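Local coordinates for protein lectin (PDB 6T0Q) that is a calcium-binding fungal lectin that recognises galactose-type sugars, N-acetyl-D-galactosamine among them, at residues G126-I131 against F143-S148; I201-N206 against A312-P317; A217-V222 against I325-W330. One frame throughout, in Å; residues are numbered along the deposited sequence.

Contact 1: residues G126-I131 against F143-S148; sequences GIMASI and FVTDES
Thr145 holds its hydroxyl between its own backbone N and carbonyl carbon (chi1 43°), and this turn aims OG1 at the backbone of Ala129 while CG2 lies 4.0 Å from Ala129 CB. Thr145 OG1 accepts the Ala129 N-H at 3.0 Å in a fairly straight bond (158°), and Thr145 N returns a bond of 3.2 Å to Ala129 O. In a regular antiparallel ladder the Thr145 carbonyl would receive the Ala129 N-H; here the second chain turns away after Val144 and the hydroxyl serves instead. Threonine suits the place, since its methyl meets apolar Ala129 while its hydroxyl also bonds to Lys34 O on the neighbouring strand 34-37.

One step back, Ser130 and Val144 form a non-hydrogen-bonded pair, with Val144 CG1 3.8 Å from Ser130 OG; that hydroxyl is satisfied by Leu29 O. Ile131 and Phe143 are the hydrogen-bonded pair, tied by Ile131 N to Phe143 O (2.7 Å) and Phe143 N to Ile131 O (2.8 Å). Phe143 also brings an edge of its ring, through CD1, to 3.8 Å from Ile131 O. Apolar bulk suits this face: Phe143, though partly exposed, touches Ile59 of strand 51-60 in another sheet, and buried Ile131 packs on Ala70 and Ile72 of the adjacent strand 67-76. Ser130 and Val144, on the other face, meet the loop carrying Ser33. Past the strand, Asp146 OD1 accepts from both Ser148 N and Ser148 OG, an Asx turn in the departing chain.

Near the start of strand 126-135, the Ile127 side chain comes about 7 Å from that of the calcium ligand Asp77. The whole is an antiparallel beta hairpin, with strand 140-144 at the rim of its sheet in a beta sandwich.

Contact 2: residues I201-N206 against A312-P317; sequences IWTSDN and AIQTIP
Thr203, the first residue past strand 199-202, presses its methyl against the end of strand 311-313, with CG2 3.7 Å from Ala312 CB and equally near Ile313 C. Its CB lies 3.6 Å from Gln314 CG, the glutamine chain slanting across the threonine. The small methyl of Ala312 lets the two chains approach here, and beta-branched Thr203 covers both the strand end and the aliphatic part of the glutamine. The threonine hydroxyl looks along its own chain: with chi1 at 37°, OG1 is set to donate to Asp205 OD1 (2.7 Å), which it meets on the syn side but somewhat out of the carboxylate plane.

That bond lies within a type I beta turn from Thr203 to Asn206, which Asn206 N to Thr203 O closes. The turn follows an outermost strand of an antiparallel sheet in which strands 199-202 and 311-313 both flank strand 331-338, so the contact joins the turn after one strand to the end of the other, with no direct bridge between the two strands. Next comes Ser204, whose OG stays 3.9 Å from Gln314 NE2, beyond bonding distance, and bonds to Glu331 instead.

Asp205 meets the far end of the glutamine. Its carboxylate stacks on the Gln314 amide, the two planes 25° apart, as the side chains arrive from opposite directions. Asp205 OD2 lies 3.4 Å from Gln314 OE1, but both are acceptors and no hydrogen bond joins them; a salt bridge from Asp205 OD2 to Arg216 probably eases the electrostatic cost. The extended Gln314 chain is long enough to reach from its strand end to this turn, whereas nearby Ile316 belongs to a glycan pocket and touches a bound N-acetylglucosamine.

Contact 3: residues A217-V222 against I325-W330; sequences AFRKTV and IDEFGW. With GOL (glycerol), chain J.
Arg219 is gripped at once by Glu327, Trp330 and Ile325. Its NE donates to Glu327 OE2 at 2.8 Å in a nearly straight salt-bridge bond (167°), lying in the guanidinium plane and using the anti lone pair of the carboxylate; NH2 adds a weak bond to the same oxygen. The two flat groups stand steeply to each other, 74° apart. Arg219 CD sits over the face of the Trp330 six-membered ring, 3.6 Å from its centroid, a CH-pi contact, while Ile325 CG1 lies over a guanidinium face, 3.5 Å from CZ. A bend at chi3 (58°) leaves CG and CD over the outer part of the six-membered ring and turns the charged end to the glutamate. Further direct bonds run from NH1 to the carbonyls of Phe320 and Pro322, and from NH2 to that of Pro323, tying strand to loop at several points. Ala217 CB approaches Trp330 CH2 at 3.7 Å, a small residue fitting beside a large ring.

A glycerol, probably from the crystallisation liquor, occupies the site in this crystal, bridging Thr221 N and Glu327. Behind the glutamate, Asp326 OD1 accepts from Phe328 N, an Asx turn; overlapping it is a type II turn from Glu327 to Trp330, closed by Trp330 N to Glu327 O, with Gly329 at the positive phi that glycine readily takes.

Beyond them, Phe328 packs on Lys17 of the second subunit. Strand 214-222 itself runs between strands 311-313 and 273-281, and the loop carrying Ile325 to Trp330 lies over one of its faces before leading into strand 331-338.

Contact 1 comes first along the chain and closes a short local loop: only eleven residues separate its segments, which belong to successive strands of a hairpin. Contact 2 opens later, at 201-206, and contact 3 opens at 217-222 before either has closed; 312-317 then completes contact 2 and 325-330 completes contact 3, so these two loops of more than a hundred residues cross. Their centres are about 11 Å apart, and they touch through the neighbouring strands 214-222 and 311-313, where Ile313 N probably bonds to Ala217 O. Contact 1 lies in a separate sheet across the chain's centre, about 47 Å and 43 Å from contacts 2 and 3, centre to centre.

Contact 1: residues G126-I131 against F143-S148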
ATOM      1  N   GLY A 126      41.708 -12.917   8.113  1.00 19.94           N
ATOM      2  CA  GLY A 126      40.665 -13.281   9.054  1.00 21.69           C
ATOM      3  C   GLY A 126      39.348 -12.583   8.798  1.00 23.01           C
ATOM      4  O   GLY A 126      39.315 -11.494   8.214  1.00 21.01           O
ATOM      5  N   ILE A 127      38.249 -13.211   9.204  1.00 17.75           N
ATOM      6  CA  ILE A 127      36.951 -12.553   9.213  1.00 16.68           C
ATOM      7  C   ILE A 127      36.363 -12.710  10.605  1.00 19.90           C
ATOM      8  O   ILE A 127      36.612 -13.699  11.304  1.00 18.85           O
ATOM      9  CB  ILE A 127      35.973 -13.101   8.139  1.00 24.14           C
ATOM     10  CG1 ILE A 127      35.705 -14.575   8.364  1.00 30.13           C
ATOM     11  CG2 ILE A 127      36.499 -12.834   6.707  1.00 25.83           C
ATOM     12  CD1 ILE A 127      34.476 -15.084   7.635  1.00 36.88           C
ATOM     13  N   MET A 128      35.572 -11.723  11.003  1.00 18.33           N
ATOM     14  CA  MET A 128      34.917 -11.720  12.299  1.00 19.42           C
ATOM     15  C   MET A 128      33.528 -11.136  12.124  1.00 19.54           C
ATOM     16  O   MET A 128      33.363 -10.131  11.431  1.00 21.22           O
ATOM     17  CB  MET A 128      35.705 -10.894  13.328  1.00 18.33           C
ATOM     18  CG  MET A 128      34.885 -10.531  14.579  1.00 22.39           C
ATOM     19  SD  MET A 128      35.780  -9.495  15.766  1.00 24.35           S
ATOM     20  CE  MET A 128      36.717 -10.742  16.621  1.00 19.45           C
ATOM     21  N   ALA A 129      32.527 -11.772  12.732  1.00 17.82           N
ATOM     22  CA  ALA A 129      31.175 -11.242  12.665  1.00 20.10           C
ATOM     23  C   ALA A 129      30.418 -11.600  13.934  1.00 22.11           C
ATOM     24  O   ALA A 129      30.694 -12.618  14.571  1.00 18.89           O
ATOM     25  CB  ALA A 129      30.418 -11.767  11.438  1.00 17.30           C
ATOM     26  N   SER A 130      29.493 -10.718  14.315  1.00 19.06           N
ATOM     27  CA  SER A 130      28.421 -11.009  15.255  1.00 18.93           C
ATOM     28  C   SER A 130      27.095 -10.873  14.533  1.00 20.12           C
ATOM     29  O   SER A 130      26.888  -9.925  13.768  1.00 19.56           O
ATOM     30  CB  SER A 130      28.401 -10.061  16.475  1.00 24.37           C
ATOM     31  OG  SER A 130      29.327 -10.483  17.460  1.00 37.37           O
ATOM     32  N   ILE A 131      26.193 -11.797  14.820  1.00 18.36           N
ATOM     33  CA  ILE A 131      24.860 -11.835  14.233  1.00 20.50           C
ATOM     34  C   ILE A 131      23.887 -11.813  15.403  1.00 22.17           C
ATOM     35  O   ILE A 131      23.710 -12.828  16.087  1.00 20.59           O
ATOM     36  CB  ILE A 131      24.666 -13.083  13.365  1.00 20.72           C
ATOM     37  CG1 ILE A 131      25.787 -13.172  12.324  1.00 19.46           C
ATOM     38  CG2 ILE A 131      23.272 -13.099  12.731  1.00 21.84           C
ATOM     39  CD1 ILE A 131      25.972 -14.585  11.776  1.00 21.00           C
ATOM     40  N   PHE A 143      25.025 -14.696  17.694  1.00 22.22           N
ATOM     41  CA  PHE A 143      25.801 -15.801  17.144  1.00 20.01           C
ATOM     42  C   PHE A 143      27.056 -15.217  16.507  1.00 21.25           C
ATOM     43  O   PHE A 143      27.023 -14.105  15.983  1.00 19.83           O
ATOM     44  CB  PHE A 143      24.972 -16.594  16.123  1.00 19.20           C
ATOM     45  CG  PHE A 143      23.694 -17.164  16.704  1.00 26.75           C
ATOM     46  CD1 PHE A 143      22.533 -16.406  16.744  1.00 25.33           C
ATOM     47  CD2 PHE A 143      23.669 -18.448  17.231  1.00 26.89           C
ATOM     48  CE1 PHE A 143      21.363 -16.928  17.290  1.00 28.28           C
ATOM     49  CE2 PHE A 143      22.504 -18.980  17.768  1.00 31.57           C
ATOM     50  CZ  PHE A 143      21.353 -18.219  17.802  1.00 29.58           C
ATOM     51  N   VAL A 144      28.171 -15.954  16.573  1.00 17.32           N
ATOM     52  CA  VAL A 144      29.464 -15.415  16.166  1.00 20.84           C
ATOM     53  C   VAL A 144      30.146 -16.352  15.178  1.00 23.88           C
ATOM     54  O   VAL A 144      29.832 -17.538  15.086  1.00 22.48           O
ATOM     55  CB  VAL A 144      30.399 -15.168  17.373  1.00 21.34           C
ATOM     56  CG1 VAL A 144      29.777 -14.161  18.337  1.00 19.24           C
ATOM     57  CG2 VAL A 144      30.706 -16.494  18.097  1.00 22.29           C
ATOM     58  N   THR A 145      31.100 -15.796  14.435  1.00 21.91           N
ATOM     59  CA  THR A 145      32.085 -16.616  13.742  1.00 22.96           C
ATOM     60  C   THR A 145      32.952 -17.341  14.771  1.00 22.14           C
ATOM     61  O   THR A 145      33.429 -16.726  15.731  1.00 19.87           O
ATOM     62  CB  THR A 145      32.966 -15.739  12.847  1.00 19.69           C
ATOM     63  OG1 THR A 145      33.327 -14.556  13.568  1.00 19.67           O
ATOM     64  CG2 THR A 145      32.226 -15.341  11.571  1.00 17.48           C
ATOM     65  N   ASP A 146      33.155 -18.642  14.572  1.00 20.72           N
ATOM     66  CA  ASP A 146      34.068 -19.413  15.414  1.00 22.73           C
ATOM     67  C   ASP A 146      34.386 -20.731  14.707  1.00 24.66           C
ATOM     68  O   ASP A 146      34.095 -20.901  13.517  1.00 18.57           O
ATOM     69  CB  ASP A 146      33.482 -19.624  16.822  1.00 17.61           C
ATOM     70  CG  ASP A 146      32.171 -20.406  16.822  1.00 24.72           C
ATOM     71  OD1 ASP A 146      31.819 -21.076  15.824  1.00 25.22           O
ATOM     72  OD2 ASP A 146      31.482 -20.346  17.864  1.00 27.21           O
ATOM     73  N   GLU A 147      34.978 -21.675  15.452  1.00 22.63           N
ATOM     74  CA  GLU A 147      35.413 -22.943  14.876  1.00 23.27           C
ATOM     75  C   GLU A 147      34.254 -23.849  14.473  1.00 24.71           C
ATOM     76  O   GLU A 147      34.500 -24.901  13.867  1.00 27.18           O
ATOM     77  CB  GLU A 147      36.335 -23.690  15.860  1.00 20.38           C
ATOM     78  CG  GLU A 147      35.633 -24.314  17.078  1.00 27.08           C
ATOM     79  CD  GLU A 147      35.272 -23.295  18.157  1.00 33.01           C
ATOM     80  OE1 GLU A 147      35.530 -22.085  17.970  1.00 28.02           O
ATOM     81  OE2 GLU A 147      34.722 -23.706  19.203  1.00 33.56           O
ATOM     82  N   SER A 148      33.006 -23.482  14.775  1.00 19.55           N
ATOM     83  CA  SER A 148      31.886 -24.277  14.277  1.00 27.46           C
ATOM     84  C   SER A 148      31.515 -23.924  12.841  1.00 27.54           C
ATOM     85  O   SER A 148      30.716 -24.637  12.233  1.00 26.03           O
ATOM     86  CB  SER A 148      30.658 -24.120  15.188  1.00 28.18           C
ATOM     87  OG  SER A 148      30.128 -22.804  15.114  1.00 26.93           O
TER

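Contact 2: residues I201-N206 against A312-P317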
ATOM      1  N   ILE A 201      15.144  18.677   8.710  1.00 21.48           N
ATOM      2  CA  ILE A 201      13.963  19.240   8.066  1.00 21.82           C
ATOM      3  C   ILE A 201      13.120  19.956   9.113  1.00 23.90           C
ATOM      4  O   ILE A 201      13.270  19.753  10.323  1.00 20.29           O
ATOM      5  CB  ILE A 201      13.112  18.178   7.322  1.00 19.86           C
ATOM      6  CG1 ILE A 201      12.557  17.125   8.296  1.00 20.94           C
ATOM      7  CG2 ILE A 201      13.932  17.516   6.210  1.00 19.36           C
ATOM      8  CD1 ILE A 201      11.609  16.106   7.627  1.00 18.29           C
ATOM      9  N   TRP A 202      12.221  20.808   8.627  1.00 19.19           N
ATOM     10  CA  TRP A 202      11.233  21.466   9.473  1.00 20.78           C
ATOM     11  C   TRP A 202      10.086  21.910   8.573  1.00 25.33           C
ATOM     12  O   TRP A 202      10.089  21.650   7.366  1.00 26.71           O
ATOM     13  CB  TRP A 202      11.846  22.647  10.238  1.00 18.60           C
ATOM     14  CG  TRP A 202      11.111  23.004  11.511  1.00 22.23           C
ATOM     15  CD1 TRP A 202      10.333  24.118  11.733  1.00 24.28           C
ATOM     16  CD2 TRP A 202      11.089  22.250  12.734  1.00 21.82           C
ATOM     17  NE1 TRP A 202       9.845  24.100  13.019  1.00 22.43           N
ATOM     18  CE2 TRP A 202      10.287  22.962  13.650  1.00 24.36           C
ATOM     19  CE3 TRP A 202      11.679  21.042  13.143  1.00 22.88           C
ATOM     20  CZ2 TRP A 202      10.054  22.506  14.950  1.00 23.91           C
ATOM     21  CZ3 TRP A 202      11.447  20.590  14.430  1.00 23.53           C
ATOM     22  CH2 TRP A 202      10.644  21.325  15.322  1.00 21.10           C
ATOM     23  N   THR A 203       9.088  22.560   9.170  1.00 25.40           N
ATOM     24  CA  THR A 203       8.099  23.245   8.351  1.00 26.01           C
ATOM     25  C   THR A 203       8.716  24.513   7.763  1.00 28.89           C
ATOM     26  O   THR A 203       9.786  24.971   8.181  1.00 24.63           O
ATOM     27  CB  THR A 203       6.845  23.576   9.162  1.00 26.87           C
ATOM     28  OG1 THR A 203       7.220  23.942  10.496  1.00 27.68           O
ATOM     29  CG2 THR A 203       5.910  22.377   9.212  1.00 28.21           C
ATOM     30  N   SER A 204       8.025  25.089   6.782  1.00 31.46           N
ATOM     31  CA  SER A 204       8.604  26.177   6.005  1.00 34.72           C
ATOM     32  C   SER A 204       8.585  27.522   6.730  1.00 34.70           C
ATOM     33  O   SER A 204       9.057  28.509   6.159  1.00 34.14           O
ATOM     34  CB  SER A 204       7.890  26.289   4.652  1.00 35.74           C
ATOM     35  OG  SER A 204       6.502  26.490   4.831  1.00 38.93           O
ATOM     36  N   ASP A 205       8.074  27.591   7.966  1.00 33.83           N
ATOM     37  CA  ASP A 205       8.262  28.777   8.800  1.00 35.04           C
ATOM     38  C   ASP A 205       9.654  28.840   9.419  1.00 32.87           C
ATOM     39  O   ASP A 205       9.956  29.792  10.142  1.00 29.81           O
ATOM     40  CB  ASP A 205       7.198  28.839   9.907  1.00 39.43           C
ATOM     41  CG  ASP A 205       7.162  27.580  10.772  1.00 43.48           C
ATOM     42  OD1 ASP A 205       7.884  26.603  10.465  1.00 38.50           O
ATOM     43  OD2 ASP A 205       6.406  27.565  11.766  1.00 44.23           O
ATOM     44  N   ASN A 206      10.500  27.842   9.172  1.00 30.36           N
ATOM     45  CA  ASN A 206      11.893  27.862   9.616  1.00 25.38           C
ATOM     46  C   ASN A 206      12.681  28.663   8.583  1.00 33.54           C
ATOM     47  O   ASN A 206      12.990  28.161   7.498  1.00 31.23           O
ATOM     48  CB  ASN A 206      12.419  26.433   9.753  1.00 23.61           C
ATOM     49  CG  ASN A 206      13.756  26.350  10.470  1.00 26.33           C
ATOM     50  OD1 ASN A 206      14.612  27.208  10.304  1.00 28.63           O
ATOM     51  ND2 ASN A 206      13.946  25.288  11.264  1.00 24.32           N
ATOM     52  N   ALA A 312       4.642  17.682   5.992  1.00 22.19           N
ATOM     53  CA  ALA A 312       4.796  18.465   7.210  1.00 23.31           C
ATOM     54  C   ALA A 312       3.599  19.396   7.369  1.00 27.45           C
ATOM     55  O   ALA A 312       2.971  19.782   6.382  1.00 27.25           O
ATOM     56  CB  ALA A 312       6.097  19.283   7.178  1.00 24.55           C
ATOM     57  N   ILE A 313       3.292  19.768   8.612  1.00 26.75           N
ATOM     58  CA  ILE A 313       2.181  20.684   8.872  1.00 30.46           C
ATOM     59  C   ILE A 313       2.484  21.476  10.139  1.00 29.82           C
ATOM     60  O   ILE A 313       3.091  20.955  11.077  1.00 27.68           O
ATOM     61  CB  ILE A 313       0.836  19.922   8.965  1.00 30.32           C
ATOM     62  CG1 ILE A 313      -0.338  20.874   8.712  1.00 31.95           C
ATOM     63  CG2 ILE A 313       0.688  19.215  10.308  1.00 31.28           C
ATOM     64  CD1 ILE A 313      -1.677  20.165   8.572  1.00 36.31           C
ATOM     65  N   GLN A 314       2.054  22.743  10.168  1.00 26.95           N
ATOM     66  CA  GLN A 314       2.428  23.626  11.271  1.00 28.87           C
ATOM     67  C   GLN A 314       1.457  23.567  12.444  1.00 33.39           C
ATOM     68  O   GLN A 314       1.881  23.691  13.598  1.00 35.82           O
ATOM     69  CB  GLN A 314       2.558  25.073  10.776  1.00 31.13           C
ATOM     70  CG  GLN A 314       3.670  25.234   9.753  1.00 42.28           C
ATOM     71  CD  GLN A 314       3.810  26.648   9.231  1.00 51.11           C
ATOM     72  OE1 GLN A 314       3.496  27.615   9.930  1.00 47.99           O
ATOM     73  NE2 GLN A 314       4.287  26.775   7.995  1.00 53.15           N
ATOM     74  N   THR A 315       0.165  23.414  12.176  1.00 29.72           N
ATOM     75  CA  THR A 315      -0.826  23.164  13.218  1.00 33.27           C
ATOM     76  C   THR A 315      -1.153  21.679  13.166  1.00 32.51           C
ATOM     77  O   THR A 315      -1.733  21.196  12.188  1.00 30.90           O
ATOM     78  CB  THR A 315      -2.086  24.007  13.025  1.00 35.35           C
ATOM     79  OG1 THR A 315      -1.761  25.399  13.133  1.00 38.88           O
ATOM     80  CG2 THR A 315      -3.125  23.650  14.084  1.00 38.04           C
ATOM     81  N   ILE A 316      -0.761  20.956  14.202  1.00 28.41           N
ATOM     82  CA  ILE A 316      -0.885  19.506  14.191  1.00 29.69           C
ATOM     83  C   ILE A 316      -2.336  19.108  14.430  1.00 31.80           C
ATOM     84  O   ILE A 316      -2.909  19.473  15.463  1.00 33.57           O
ATOM     85  CB  ILE A 316       0.020  18.869  15.247  1.00 29.60           C
ATOM     86  CG1 ILE A 316       1.486  19.271  15.011  1.00 27.95           C
ATOM     87  CG2 ILE A 316      -0.161  17.372  15.215  1.00 27.13           C
ATOM     88  CD1 ILE A 316       2.421  18.733  16.072  1.00 27.23           C
ATOM     89  N   PRO A 317      -2.952  18.352  13.531  1.00 31.33           N
ATOM     90  CA  PRO A 317      -4.328  17.908  13.754  1.00 36.06           C
ATOM     91  C   PRO A 317      -4.385  16.689  14.659  1.00 38.34           C
ATOM     92  O   PRO A 317      -3.428  15.922  14.785  1.00 31.38           O
ATOM     93  CB  PRO A 317      -4.808  17.551  12.344  1.00 35.57           C
ATOM     94  CG  PRO A 317      -3.556  17.039  11.679  1.00 33.26           C
ATOM     95  CD  PRO A 317      -2.424  17.884  12.238  1.00 33.97           C
TER

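Contact 3: residues A217-V222 against I325-W330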
ATOM      1  N   ALA A 217       4.345  18.608  12.908  1.00 24.57           N
ATOM      2  CA  ALA A 217       4.245  17.188  12.598  1.00 25.28           C
ATOM      3  C   ALA A 217       4.842  16.885  11.231  1.00 28.52           C
ATOM      4  O   ALA A 217       4.845  17.733  10.330  1.00 27.01           O
ATOM      5  CB  ALA A 217       2.792  16.701  12.644  1.00 24.00           C
ATOM      6  N   PHE A 218       5.347  15.654  11.094  1.00 23.38           N
ATOM      7  CA  PHE A 218       6.019  15.171   9.892  1.00 22.39           C
ATOM      8  C   PHE A 218       5.604  13.728   9.645  1.00 25.80           C
ATOM      9  O   PHE A 218       5.475  12.949  10.592  1.00 26.27           O
ATOM     10  CB  PHE A 218       7.546  15.257  10.039  1.00 21.94           C
ATOM     11  CG  PHE A 218       8.035  16.638  10.390  1.00 20.66           C
ATOM     12  CD1 PHE A 218       8.106  17.047  11.712  1.00 21.86           C
ATOM     13  CD2 PHE A 218       8.393  17.533   9.393  1.00 19.60           C
ATOM     14  CE1 PHE A 218       8.539  18.324  12.041  1.00 22.88           C
ATOM     15  CE2 PHE A 218       8.819  18.817   9.709  1.00 24.43           C
ATOM     16  CZ  PHE A 218       8.900  19.211  11.038  1.00 26.18           C
ATOM     17  N   ARG A 219       5.400  13.374   8.373  1.00 21.57           N
ATOM     18  CA  ARG A 219       4.916  12.049   8.004  1.00 21.23           C
ATOM     19  C   ARG A 219       5.671  11.515   6.799  1.00 23.89           C
ATOM     20  O   ARG A 219       5.950  12.255   5.851  1.00 24.39           O
ATOM     21  CB  ARG A 219       3.415  12.062   7.669  1.00 21.71           C
ATOM     22  CG  ARG A 219       2.494  12.250   8.858  1.00 24.78           C
ATOM     23  CD  ARG A 219       1.047  12.441   8.393  1.00 27.82           C
ATOM     24  NE  ARG A 219       0.561  11.308   7.600  1.00 25.79           N
ATOM     25  CZ  ARG A 219      -0.009  10.222   8.112  1.00 27.70           C
ATOM     26  NH1 ARG A 219      -0.168  10.104   9.430  1.00 22.91           N
ATOM     27  NH2 ARG A 219      -0.422   9.252   7.304  1.00 32.78           N
ATOM     28  N   LYS A 220       5.969  10.220   6.829  1.00 24.03           N
ATOM     29  CA  LYS A 220       6.546   9.520   5.688  1.00 27.95           C
ATOM     30  C   LYS A 220       5.967   8.114   5.634  1.00 27.21           C
ATOM     31  O   LYS A 220       5.983   7.395   6.638  1.00 22.87           O
ATOM     32  CB  LYS A 220       8.076   9.465   5.776  1.00 25.74           C
ATOM     33  CG  LYS A 220       8.750   8.654   4.666  1.00 27.46           C
ATOM     34  CD  LYS A 220       8.726   9.386   3.322  1.00 29.14           C
ATOM     35  CE  LYS A 220       9.439   8.551   2.262  1.00 30.85           C
ATOM     36  NZ  LYS A 220       9.389   9.195   0.933  1.00 27.54           N
ATOM     37  N   THR A 221       5.452   7.729   4.470  1.00 23.79           N
ATOM     38  CA  THR A 221       4.894   6.401   4.261  1.00 24.89           C
ATOM     39  C   THR A 221       5.774   5.606   3.308  1.00 25.28           C
ATOM     40  O   THR A 221       6.237   6.132   2.295  1.00 23.29           O
ATOM     41  CB  THR A 221       3.474   6.494   3.692  1.00 31.30           C
ATOM     42  OG1 THR A 221       2.638   7.144   4.649  1.00 29.01           O
ATOM     43  CG2 THR A 221       2.907   5.100   3.388  1.00 28.11           C
ATOM     44  N   VAL A 222       6.009   4.341   3.631  1.00 23.63           N
ATOM     45  CA  VAL A 222       6.651   3.409   2.713  1.00 22.07           C
ATOM     46  C   VAL A 222       5.630   2.329   2.379  1.00 21.64           C
ATOM     47  O   VAL A 222       5.044   1.723   3.283  1.00 24.15           O
ATOM     48  CB  VAL A 222       7.940   2.807   3.308  1.00 23.19           C
ATOM     49  CG1 VAL A 222       8.592   1.847   2.312  1.00 22.34           C
ATOM     50  CG2 VAL A 222       8.921   3.938   3.681  1.00 21.80           C
ATOM     51  N   ILE A 325      -4.482   8.814   7.168  1.00 28.82           N
ATOM     52  CA  ILE A 325      -5.190  10.087   7.247  1.00 31.00           C
ATOM     53  C   ILE A 325      -5.172  10.784   5.891  1.00 34.10           C
ATOM     54  O   ILE A 325      -4.362  10.487   4.999  1.00 32.26           O
ATOM     55  CB  ILE A 325      -4.607  11.005   8.335  1.00 35.04           C
ATOM     56  CG1 ILE A 325      -3.250  11.551   7.903  1.00 30.79           C
ATOM     57  CG2 ILE A 325      -4.480  10.272   9.659  1.00 39.00           C
ATOM     58  CD1 ILE A 325      -2.766  12.677   8.792  1.00 36.11           C
ATOM     59  N   ASP A 326      -6.089  11.733   5.743  1.00 27.36           N
ATOM     60  CA  ASP A 326      -6.097  12.642   4.607  1.00 27.83           C
ATOM     61  C   ASP A 326      -4.979  13.657   4.791  1.00 33.33           C
ATOM     62  O   ASP A 326      -4.988  14.435   5.755  1.00 35.83           O
ATOM     63  CB  ASP A 326      -7.458  13.330   4.517  1.00 31.47           C
ATOM     64  CG  ASP A 326      -7.592  14.250   3.312  1.00 38.69           C
ATOM     65  OD1 ASP A 326      -6.643  14.379   2.507  1.00 34.71           O
ATOM     66  OD2 ASP A 326      -8.683  14.844   3.173  1.00 40.77           O
ATOM     67  N   GLU A 327      -4.013  13.651   3.876  1.00 30.05           N
ATOM     68  CA  GLU A 327      -2.874  14.546   3.967  1.00 32.29           C
ATOM     69  C   GLU A 327      -3.089  15.844   3.202  1.00 37.24           C
ATOM     70  O   GLU A 327      -2.124  16.576   2.953  1.00 35.38           O
ATOM     71  CB  GLU A 327      -1.608  13.828   3.495  1.00 33.79           C
ATOM     72  CG  GLU A 327      -1.160  12.766   4.491  1.00 36.44           C
ATOM     73  CD  GLU A 327      -0.027  11.896   3.990  1.00 40.87           C
ATOM     74  OE1 GLU A 327       0.274  11.931   2.776  1.00 39.73           O
ATOM     75  OE2 GLU A 327       0.560  11.175   4.824  1.00 36.36           O
ATOM     76  N   PHE A 328      -4.333  16.162   2.853  1.00 33.78           N
ATOM     77  CA  PHE A 328      -4.613  17.461   2.256  1.00 35.68           C
ATOM     78  C   PHE A 328      -4.192  18.570   3.215  1.00 32.81           C
ATOM     79  O   PHE A 328      -4.429  18.494   4.424  1.00 35.40           O
ATOM     80  CB  PHE A 328      -6.102  17.589   1.915  1.00 35.82           C
ATOM     81  CG  PHE A 328      -6.449  18.867   1.198  1.00 42.38           C
ATOM     82  CD1 PHE A 328      -6.742  20.024   1.908  1.00 46.59           C
ATOM     83  CD2 PHE A 328      -6.466  18.915  -0.189  1.00 45.30           C
ATOM     84  CE1 PHE A 328      -7.055  21.205   1.247  1.00 48.38           C
ATOM     85  CE2 PHE A 328      -6.773  20.093  -0.858  1.00 46.40           C
ATOM     86  CZ  PHE A 328      -7.070  21.237  -0.138  1.00 44.56           C
ATOM     87  N   GLY A 329      -3.565  19.608   2.671  1.00 32.35           N
ATOM     88  CA  GLY A 329      -3.099  20.708   3.487  1.00 35.50           C
ATOM     89  C   GLY A 329      -1.746  20.508   4.141  1.00 39.02           C
ATOM     90  O   GLY A 329      -1.217  21.461   4.726  1.00 38.59           O
ATOM     91  N   TRP A 330      -1.173  19.307   4.086  1.00 34.70           N
ATOM     92  CA  TRP A 330       0.210  19.117   4.506  1.00 34.55           C
ATOM     93  C   TRP A 330       1.150  19.559   3.389  1.00 34.26           C
ATOM     94  O   TRP A 330       0.892  19.306   2.211  1.00 38.03           O
ATOM     95  CB  TRP A 330       0.477  17.649   4.861  1.00 28.53           C
ATOM     96  CG  TRP A 330      -0.246  17.134   6.088  1.00 31.16           C
ATOM     97  CD1 TRP A 330      -1.607  17.055   6.276  1.00 30.19           C
ATOM     98  CD2 TRP A 330       0.354  16.589   7.275  1.00 28.34           C
ATOM     99  NE1 TRP A 330      -1.881  16.516   7.515  1.00 26.73           N
ATOM    100  CE2 TRP A 330      -0.698  16.216   8.144  1.00 29.54           C
ATOM    101  CE3 TRP A 330       1.679  16.388   7.690  1.00 26.48           C
ATOM    102  CZ2 TRP A 330      -0.467  15.658   9.401  1.00 27.45           C
ATOM    103  CZ3 TRP A 330       1.907  15.835   8.942  1.00 25.97           C
ATOM    104  CH2 TRP A 330       0.836  15.475   9.782  1.00 26.28           C
TER
HETATM  105  C1  GOL J 407       4.742  10.500   1.805  1.00 42.20           C
HETATM  106  O1  GOL J 407       5.171   9.321   2.298  1.00 30.49           O
HETATM  107  C2  GOL J 407       3.308  10.562   2.251  1.00 52.10           C
HETATM  108  O2  GOL J 407       2.561  11.460   1.486  1.00 55.95           O
HETATM  109  C3  GOL J 407       3.418  10.933   3.755  1.00 44.94           C
HETATM  110  O3  GOL J 407       2.858   9.861   4.473  1.00 44.04           O